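PDB 3K01: Acarbose/maltose binding protein GacH from Streptomyces glaucescens, which serves as the solute receptor of an ABC transporter, binding acarbose and an acarbose homolog and, judging by its family, probably maltose. Local coordinates for residues Thr29-Asp34 against Asp59-Asn64; Trp33-Glu38 against Val87-Val92; Leu300-Gly305 against Ala314-Met319. All blocks are in the same frame, centred on the assembly; numbering follows the deposited sequence.

Contact 1: Thr29-Asp34 against Asp59-Asn64; sequences TVTFWD and DVKYVN
F32 and Y62 meet at a slant from the neighbouring parallel strands of a β-α-β crossover, a pair packed tightly in one part and loosely in another. Five backbone hydrogen bonds, from V30 N to D59 O through to D34 N to V63 O, zip segments 29-34 and 59-64 in register. The packed face carries V30, F32, D34, V60, Y62 and N64. F32 CD2 meets Y62 CD1 at 3.9 Å, and the phenol runs on toward D34, whose OD2 lies at the ring edge in its plane. Y62 CG is anti to the backbone N (chi1 175°), and OH donates to the anti side of D34 OD2 at 2.6 Å, ring and carboxylate turned 64° apart. N64 ND2, held more strongly by S36 O, also donates to Y62 OH at 3.2 Å; this pair of bonds fixes the hydroxyl's rotation. The other face is looser and water-touched at T29, T31, D59 and K61. K61 there lays CD on T29 CG2 at 3.7 Å, a water joins its NZ to T29 OG1, and its salt bridge to D59 is long. Toward the C-terminal ends this face closes up again: V63 CB rests by W33 CD1 at 3.6 Å, and W33 is buried against V65 and P85. Helix 309-320 packs against V30, F32 and V60, helix 41-49 touches D34, Y62 and N64, and strand 87-91 pairs with the far edge of strand 28-34.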
loop_
_atom_site.group_PDB
_atom_site.type_symbol
_atom_site.label_atom_id
_atom_site.label_comp_id
_atom_site.label_asym_id
_atom_site.label_seq_id
_atom_site.Cartn_x
_atom_site.Cartn_y
_atom_site.Cartn_z
ATOM N N THR A 29 27.182 13.790 9.671
ATOM C CA THR A 29 25.808 13.744 10.177
ATOM C C THR A 29 24.926 13.053 9.155
ATOM O O THR A 29 25.102 13.238 7.946
ATOM C CB THR A 29 25.285 15.164 10.406
ATOM O OG1 THR A 29 26.081 15.797 11.414
ATOM C CG2 THR A 29 23.824 15.163 10.860
ATOM N N VAL A 30 24.004 12.220 9.645
ATOM C CA VAL A 30 22.897 11.729 8.810
ATOM C C VAL A 30 21.594 12.123 9.496
ATOM O O VAL A 30 21.257 11.563 10.542
ATOM C CB VAL A 30 22.942 10.200 8.582
ATOM C CG1 VAL A 30 21.679 9.740 7.810
ATOM C CG2 VAL A 30 24.201 9.780 7.818
ATOM N N THR A 31 20.896 13.089 8.904
ATOM C CA THR A 31 19.572 13.477 9.383
ATOM C C THR A 31 18.545 12.615 8.679
ATOM O O THR A 31 18.516 12.567 7.436
ATOM C CB THR A 31 19.311 14.962 9.148
ATOM O OG1 THR A 31 20.272 15.719 9.913
ATOM C CG2 THR A 31 17.899 15.344 9.587
ATOM N N PHE A 32 17.750 11.901 9.476
ATOM C CA PHE A 32 16.747 10.964 8.960
ATOM C C PHE A 32 15.359 11.440 9.341
ATOM O O PHE A 32 15.077 11.594 10.529
ATOM C CB PHE A 32 17.013 9.561 9.542
ATOM C CG PHE A 32 15.907 8.538 9.286
ATOM C CD1 PHE A 32 15.276 8.425 8.040
ATOM C CD2 PHE A 32 15.529 7.658 10.294
ATOM C CE1 PHE A 32 14.275 7.482 7.818
ATOM C CE2 PHE A 32 14.547 6.717 10.085
ATOM C CZ PHE A 32 13.920 6.610 8.849
ATOM N N TRP A 33 14.502 11.679 8.343
ATOM C CA TRP A 33 13.090 11.985 8.607
ATOM C C TRP A 33 12.246 10.741 8.449
ATOM O O TRP A 33 12.116 10.185 7.345
ATOM C CB TRP A 33 12.587 13.070 7.663
ATOM C CG TRP A 33 13.072 14.456 7.981
ATOM C CD1 TRP A 33 14.011 14.823 8.927
ATOM C CD2 TRP A 33 12.664 15.666 7.334
ATOM N NE1 TRP A 33 14.187 16.193 8.904
ATOM C CE2 TRP A 33 13.393 16.726 7.922
ATOM C CE3 TRP A 33 11.762 15.957 6.301
ATOM C CZ2 TRP A 33 13.215 18.058 7.534
ATOM C CZ3 TRP A 33 11.608 17.286 5.900
ATOM C CH2 TRP A 33 12.342 18.310 6.509
ATOM N N ASP A 34 11.707 10.291 9.587
ATOM C CA ASP A 34 10.839 9.128 9.680
ATOM C C ASP A 34 9.390 9.576 9.773
ATOM O O ASP A 34 9.092 10.603 10.378
ATOM C CB ASP A 34 11.234 8.343 10.928
ATOM C CG ASP A 34 10.371 7.120 11.161
ATOM O OD1 ASP A 34 9.824 6.544 10.193
ATOM O OD2 ASP A 34 10.245 6.742 12.348
ATOM N N ASP A 59 26.901 10.884 13.352
ATOM C CA ASP A 59 25.849 11.402 14.217
ATOM C C ASP A 59 24.512 11.223 13.487
ATOM O O ASP A 59 24.201 11.981 12.557
ATOM C CB ASP A 59 26.101 12.891 14.487
ATOM C CG ASP A 59 25.073 13.526 15.417
ATOM O OD1 ASP A 59 24.250 12.814 16.053
ATOM O OD2 ASP A 59 25.099 14.771 15.505
ATOM N N VAL A 60 23.740 10.227 13.903
ATOM C CA VAL A 60 22.379 10.064 13.389
ATOM C C VAL A 60 21.417 11.008 14.109
ATOM O O VAL A 60 21.260 10.932 15.340
ATOM C CB VAL A 60 21.887 8.626 13.525
ATOM C CG1 VAL A 60 20.409 8.500 13.083
ATOM C CG2 VAL A 60 22.770 7.684 12.705
ATOM N N LYS A 61 20.780 11.890 13.346
ATOM C CA LYS A 61 19.767 12.801 13.872
ATOM C C LYS A 61 18.394 12.353 13.387
ATOM O O LYS A 61 17.975 12.651 12.252
ATOM C CB LYS A 61 20.063 14.245 13.459
ATOM C CG LYS A 61 21.431 14.743 13.935
ATOM C CD LYS A 61 21.652 16.216 13.634
ATOM C CE LYS A 61 22.839 16.726 14.463
ATOM N NZ LYS A 61 23.435 17.987 13.951
ATOM N N TYR A 62 17.714 11.626 14.262
ATOM C CA TYR A 62 16.370 11.126 14.010
ATOM C C TYR A 62 15.339 12.236 14.199
ATOM O O TYR A 62 15.348 12.916 15.238
ATOM C CB TYR A 62 16.060 10.007 14.993
ATOM C CG TYR A 62 14.649 9.522 14.859
ATOM C CD1 TYR A 62 14.330 8.520 13.942
ATOM C CD2 TYR A 62 13.604 10.114 15.588
ATOM C CE1 TYR A 62 13.020 8.089 13.781
ATOM C CE2 TYR A 62 12.292 9.682 15.438
ATOM C CZ TYR A 62 12.008 8.691 14.526
ATOM O OH TYR A 62 10.702 8.281 14.364
ATOM N N VAL A 63 14.434 12.401 13.232
ATOM C CA VAL A 63 13.313 13.315 13.360
ATOM C C VAL A 63 12.044 12.594 12.934
ATOM O O VAL A 63 12.008 11.992 11.852
ATOM C CB VAL A 63 13.509 14.541 12.461
ATOM C CG1 VAL A 63 12.352 15.519 12.627
ATOM C CG2 VAL A 63 14.852 15.236 12.765
ATOM N N ASN A 64 10.997 12.634 13.758
ATOM C CA ASN A 64 9.718 12.066 13.351
ATOM C C ASN A 64 8.863 13.171 12.753
ATOM O O ASN A 64 8.719 14.243 13.340
ATOM C CB ASN A 64 9.005 11.420 14.527
ATOM C CG ASN A 64 7.731 10.744 14.106
ATOM O OD1 ASN A 64 6.663 11.360 14.115
ATOM N ND2 ASN A 64 7.836 9.498 13.677
HETATM O O HOH W 1 25.292 18.645 11.572
#

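Contact 2: Trp33-Glu38 against Val87-Val92; sequences WDTSNE and VMRTEV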
loop_
_atom_site.group_PDB
_atom_site.type_symbol
_atom_site.label_atom_id
_atom_site.label_comp_id
_atom_site.label_asym_id
_atom_site.label_seq_id
_atom_site.Cartn_x
_atom_site.Cartn_y
_atom_site.Cartn_z
ATOM N N TRP A 33 14.502 11.679 8.343
ATOM C CA TRP A 33 13.090 11.985 8.607
ATOM C C TRP A 33 12.246 10.741 8.449
ATOM O O TRP A 33 12.116 10.185 7.345
ATOM C CB TRP A 33 12.587 13.070 7.663
ATOM C CG TRP A 33 13.072 14.456 7.981
ATOM C CD1 TRP A 33 14.011 14.823 8.927
ATOM C CD2 TRP A 33 12.664 15.666 7.334
ATOM N NE1 TRP A 33 14.187 16.193 8.904
ATOM C CE2 TRP A 33 13.393 16.726 7.922
ATOM C CE3 TRP A 33 11.762 15.957 6.301
ATOM C CZ2 TRP A 33 13.215 18.058 7.534
ATOM C CZ3 TRP A 33 11.608 17.286 5.900
ATOM C CH2 TRP A 33 12.342 18.310 6.509
ATOM N N ASP A 34 11.707 10.291 9.587
ATOM C CA ASP A 34 10.839 9.128 9.680
ATOM C C ASP A 34 9.390 9.576 9.773
ATOM O O ASP A 34 9.092 10.603 10.378
ATOM C CB ASP A 34 11.234 8.343 10.928
ATOM C CG ASP A 34 10.371 7.120 11.161
ATOM O OD1 ASP A 34 9.824 6.544 10.193
ATOM O OD2 ASP A 34 10.245 6.742 12.348
ATOM N N THR A 35 8.494 8.823 9.148
ATOM C CA THR A 35 7.049 9.148 9.168
ATOM C C THR A 35 6.248 8.115 9.980
ATOM O O THR A 35 5.008 8.135 9.947
ATOM C CB THR A 35 6.467 9.092 7.771
ATOM O OG1 THR A 35 6.716 7.778 7.264
ATOM C CG2 THR A 35 7.105 10.131 6.858
ATOM N N SER A 36 6.913 7.203 10.679
ATOM C CA SER A 36 6.199 6.178 11.429
ATOM C C SER A 36 5.313 6.812 12.514
ATOM O O SER A 36 5.516 7.959 12.943
ATOM C CB SER A 36 7.171 5.132 11.986
ATOM O OG SER A 36 7.887 5.657 13.086
ATOM N N ASN A 37 4.304 6.054 12.928
ATOM C CA ASN A 37 3.293 6.602 13.841
ATOM C C ASN A 37 3.727 6.661 15.311
ATOM O O ASN A 37 4.836 6.255 15.683
ATOM C CB ASN A 37 1.938 5.887 13.654
ATOM C CG ASN A 37 1.939 4.474 14.172
ATOM O OD1 ASN A 37 2.683 4.123 15.079
ATOM N ND2 ASN A 37 1.059 3.651 13.611
ATOM N N GLU A 38 2.822 7.164 16.151
ATOM C CA GLU A 38 3.107 7.345 17.573
ATOM C C GLU A 38 3.605 6.075 18.259
ATOM O O GLU A 38 4.509 6.137 19.095
ATOM C CB GLU A 38 1.856 7.895 18.285
ATOM C CG GLU A 38 1.936 7.971 19.804
ATOM C CD GLU A 38 2.902 9.032 20.305
ATOM O OE1 GLU A 38 3.143 10.042 19.591
ATOM O OE2 GLU A 38 3.409 8.865 21.437
ATOM N N VAL A 87 18.310 11.585 4.641
ATOM C CA VAL A 87 17.557 10.398 4.311
ATOM C C VAL A 87 16.088 10.648 4.638
ATOM O O VAL A 87 15.753 11.122 5.720
ATOM C CB VAL A 87 18.084 9.185 5.083
ATOM C CG1 VAL A 87 17.192 7.952 4.849
ATOM C CG2 VAL A 87 19.541 8.878 4.660
ATOM N N MET A 88 15.233 10.304 3.682
ATOM C CA MET A 88 13.784 10.566 3.807
ATOM C C MET A 88 13.052 9.241 3.683
ATOM O O MET A 88 13.225 8.515 2.690
ATOM C CB MET A 88 13.381 11.507 2.648
ATOM C CG MET A 88 11.902 11.872 2.541
ATOM S SD MET A 88 11.391 12.771 4.017
ATOM C CE MET A 88 9.596 12.697 3.852
ATOM N N ARG A 89 12.189 8.945 4.660
ATOM C CA ARG A 89 11.270 7.800 4.501
ATOM C C ARG A 89 10.226 8.176 3.439
ATOM O O ARG A 89 9.561 9.213 3.561
ATOM C CB ARG A 89 10.612 7.421 5.815
ATOM C CG ARG A 89 10.095 6.017 5.788
ATOM C CD ARG A 89 9.117 5.764 6.883
ATOM N NE ARG A 89 8.838 4.352 7.123
ATOM C CZ ARG A 89 7.747 3.921 7.759
ATOM N NH1 ARG A 89 6.842 4.795 8.184
ATOM N NH2 ARG A 89 7.585 2.631 7.984
ATOM N N THR A 90 10.100 7.334 2.410
ATOM C CA THR A 90 9.356 7.699 1.193
ATOM C C THR A 90 8.269 6.687 0.904
ATOM O O THR A 90 8.543 5.505 0.744
ATOM C CB THR A 90 10.264 7.776 -0.077
ATOM O OG1 THR A 90 11.065 6.586 -0.192
ATOM C CG2 THR A 90 11.173 9.003 -0.042
ATOM N N GLU A 91 7.011 7.132 0.851
ATOM C CA GLU A 91 5.948 6.195 0.535
ATOM C C GLU A 91 6.202 5.690 -0.883
ATOM O O GLU A 91 6.885 6.356 -1.660
ATOM C CB GLU A 91 4.609 6.904 0.656
ATOM C CG GLU A 91 3.428 5.989 0.868
ATOM C CD GLU A 91 2.628 5.742 -0.400
ATOM O OE1 GLU A 91 2.831 6.440 -1.429
ATOM O OE2 GLU A 91 1.758 4.849 -0.364
ATOM N N VAL A 92 5.684 4.514 -1.239
ATOM C CA VAL A 92 6.014 3.961 -2.549
ATOM C C VAL A 92 5.760 4.941 -3.712
ATOM O O VAL A 92 6.570 5.020 -4.639
ATOM C CB VAL A 92 5.348 2.607 -2.829
ATOM C CG1 VAL A 92 5.928 1.498 -1.932
ATOM C CG2 VAL A 92 3.806 2.655 -2.730
#
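W33 and M88 form a parallel bridge in which W33 turns both its N and its O to the same neighbour, bonding V87 O and R89 N, each at 3.0 Å, on either side of M88 in sequence. Beside this bridge M88 bends at chi2 (63°) and brings SD to 3.8 Å from W33 CB. The sulfur also approaches the indole obliquely, 5.2 Å from the centroid of the six-membered ring, a Met-aromatic contact. Past the bridge the first strand gives way to a loop, while the second continues to the helix that E91 caps. Loops at the C-terminal ends of parallel strands commonly line the cleft between lobes in solute-binding proteins. Here the loop opens with an Asx turn: D34 OD1 takes the backbone N of S36 at 3.0 Å from above the carboxylate plane, and S36 OG donates to the syn side of D34 OD2 at 2.7 Å, an oxygen that also accepts from Y62 OH. R89 lies extended alongside. Its NH1 donates to T35 OG1 at 3.1 Å, with chi1 57° turning that oxygen to the guanidinium edge, close to its plane. With D34 the arginine makes a long, weak ion pair: its CD lies against OD1, which sits well off the guanidinium plane with no N-H aimed at it. R89 NE instead bonds Q138, and W298 adds a cation-pi contact.

Contact 3: Leu300-Gly305 against Ala314-Met319; sequences LSVYAG and AFVKYM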
loop_
_atom_site.group_PDB
_atom_site.type_symbol
_atom_site.label_atom_id
_atom_site.label_comp_id
_atom_site.label_asym_id
_atom_site.label_seq_id
_atom_site.Cartn_x
_atom_site.Cartn_y
_atom_site.Cartn_z
ATOM N N LEU A 300 13.179 3.946 1.581
ATOM C CA LEU A 300 14.117 4.960 2.084
ATOM C C LEU A 300 14.893 5.542 0.928
ATOM O O LEU A 300 15.408 4.802 0.087
ATOM C CB LEU A 300 15.105 4.342 3.061
ATOM C CG LEU A 300 14.419 3.659 4.240
ATOM C CD1 LEU A 300 15.102 2.333 4.573
ATOM C CD2 LEU A 300 14.318 4.613 5.401
ATOM N N SER A 301 14.946 6.868 0.887
ATOM C CA SER A 301 15.627 7.583 -0.185
ATOM C C SER A 301 16.629 8.566 0.382
ATOM O O SER A 301 16.540 8.972 1.544
ATOM C CB SER A 301 14.598 8.330 -1.023
ATOM O OG SER A 301 13.713 7.408 -1.623
ATOM N N VAL A 302 17.579 8.953 -0.450
ATOM C CA VAL A 302 18.632 9.886 -0.086
ATOM C C VAL A 302 18.347 11.197 -0.813
ATOM O O VAL A 302 18.067 11.192 -2.011
ATOM C CB VAL A 302 20.002 9.327 -0.489
ATOM C CG1 VAL A 302 21.091 10.355 -0.196
ATOM C CG2 VAL A 302 20.306 7.988 0.229
ATOM N N TYR A 303 18.390 12.302 -0.076
ATOM C CA TYR A 303 18.203 13.613 -0.670
ATOM C C TYR A 303 19.321 13.944 -1.648
ATOM O O TYR A 303 20.509 13.785 -1.341
ATOM C CB TYR A 303 18.117 14.625 0.454
ATOM C CG TYR A 303 18.229 16.075 0.040
ATOM C CD1 TYR A 303 17.431 16.614 -0.980
ATOM C CD2 TYR A 303 19.133 16.911 0.682
ATOM C CE1 TYR A 303 17.542 17.958 -1.345
ATOM C CE2 TYR A 303 19.240 18.273 0.325
ATOM C CZ TYR A 303 18.444 18.767 -0.682
ATOM O OH TYR A 303 18.563 20.100 -1.066
ATOM N N ALA A 304 18.947 14.429 -2.827
ATOM C CA ALA A 304 19.920 14.710 -3.897
ATOM C C ALA A 304 21.004 15.668 -3.452
ATOM O O ALA A 304 22.144 15.545 -3.891
ATOM C CB ALA A 304 19.210 15.256 -5.139
ATOM N N GLY A 305 20.652 16.634 -2.608
ATOM C CA GLY A 305 21.608 17.674 -2.171
ATOM C C GLY A 305 22.309 17.344 -0.864
ATOM O O GLY A 305 22.953 18.216 -0.268
ATOM N N ALA A 314 25.188 4.226 3.269
ATOM C CA ALA A 314 25.358 3.180 4.248
ATOM C C ALA A 314 24.164 3.119 5.219
ATOM O O ALA A 314 23.740 2.023 5.632
ATOM C CB ALA A 314 26.665 3.392 5.014
ATOM N N PHE A 315 23.610 4.275 5.555
ATOM C CA PHE A 315 22.463 4.290 6.458
ATOM C C PHE A 315 21.228 3.615 5.832
ATOM O O PHE A 315 20.553 2.817 6.495
ATOM C CB PHE A 315 22.133 5.728 6.853
ATOM C CG PHE A 315 20.978 5.837 7.821
ATOM C CD1 PHE A 315 21.176 5.617 9.172
ATOM C CD2 PHE A 315 19.706 6.138 7.362
ATOM C CE1 PHE A 315 20.117 5.711 10.071
ATOM C CE2 PHE A 315 18.632 6.243 8.251
ATOM C CZ PHE A 315 18.840 6.024 9.610
ATOM N N VAL A 316 20.929 3.918 4.573
ATOM C CA VAL A 316 19.763 3.276 3.952
ATOM C C VAL A 316 20.003 1.795 3.743
ATOM O O VAL A 316 19.073 1.007 3.883
ATOM C CB VAL A 316 19.252 3.984 2.676
ATOM C CG1 VAL A 316 18.948 5.446 2.965
ATOM C CG2 VAL A 316 20.200 3.828 1.490
ATOM N N LYS A 317 21.239 1.396 3.456
ATOM C CA LYS A 317 21.547 -0.019 3.396
ATOM C C LYS A 317 21.281 -0.693 4.747
ATOM O O LYS A 317 20.656 -1.764 4.799
ATOM C CB LYS A 317 22.999 -0.254 2.941
ATOM C CG LYS A 317 23.474 -1.678 3.054
ATOM C CD LYS A 317 24.946 -1.738 2.670
ATOM C CE LYS A 317 25.453 -3.142 2.807
ATOM N NZ LYS A 317 26.908 -3.235 2.477
ATOM N N TYR A 318 21.759 -0.078 5.825
ATOM C CA TYR A 318 21.491 -0.581 7.165
ATOM C C TYR A 318 19.991 -0.655 7.473
ATOM O O TYR A 318 19.506 -1.698 7.925
ATOM C CB TYR A 318 22.218 0.309 8.174
ATOM C CG TYR A 318 21.740 0.155 9.599
ATOM C CD1 TYR A 318 22.122 -0.941 10.374
ATOM C CD2 TYR A 318 20.887 1.100 10.156
ATOM C CE1 TYR A 318 21.672 -1.075 11.684
ATOM C CE2 TYR A 318 20.430 0.970 11.463
ATOM C CZ TYR A 318 20.829 -0.115 12.200
ATOM O OH TYR A 318 20.354 -0.254 13.509
ATOM N N MET A 319 19.249 0.410 7.202
ATOM C CA MET A 319 17.839 0.382 7.565
ATOM C C MET A 319 17.038 -0.590 6.705
ATOM O O MET A 319 15.982 -1.079 7.143
ATOM C CB MET A 319 17.268 1.773 7.480
ATOM C CG MET A 319 17.800 2.754 8.516
ATOM S SD MET A 319 17.344 2.317 10.220
ATOM C CE MET A 319 15.609 2.841 10.334
#
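L300 and V302 form a pair of bumps on one side of a strand, and V316 of the following helix fits its CG1 methyl into the dip between them. This is a β-α unit of the α/β lobe: strand 293-302 passes through a short connection into helix 309-320, which doubles back over it. The local axes run almost exactly antiparallel, at 175°, and approach to 8.7 Å. V316 CG1 is the filling knob, 4.0 Å from both L300 CB and V302 CG2. Its chi1 of -55° sets CG1 anti to the carbonyl carbon, aimed at the strand. One turn further along the helix, the tip of L300 becomes the bump: CD1 comes down on M319 CB at 3.7 Å, the two side chains meeting at about a right angle. No hydrogen bond crosses the interface, which is purely apolar. The side chain of V87 presses on V316 from a neighbouring strand, and V136 touches both L300 and V316, so the knob sits in a groove lined by three strands. M319 bends away from L300 beyond CB, and its CG lies 3.5 Å above the F315 ring plane, offset toward the rim.

How the contacts relate
The three contacts belong to one lobe: two adjoining strand pairs of a sheet and the helix packed on it, their centres about 11 to 12 Å apart. Contacts 1 and 2 share W33 and D34, since strand 28-34 is flanked by 58-64 and 87-91; T31 O also meets V87 N at 3.0 Å. Contact 3 extends the sheet through M88 N, 2.8 Å from S301 O, and covers one face with a helix: F32 CG lies 3.7 Å from F315 CE2, and V87 CG1 3.6 Å from V316 CG1. The centre of contact 2 is about 14 Å from the chain's centre, against about 24 and 21 Å for contacts 1 and 3, consistent with a position towards the sugar-binding cleft between the lobes.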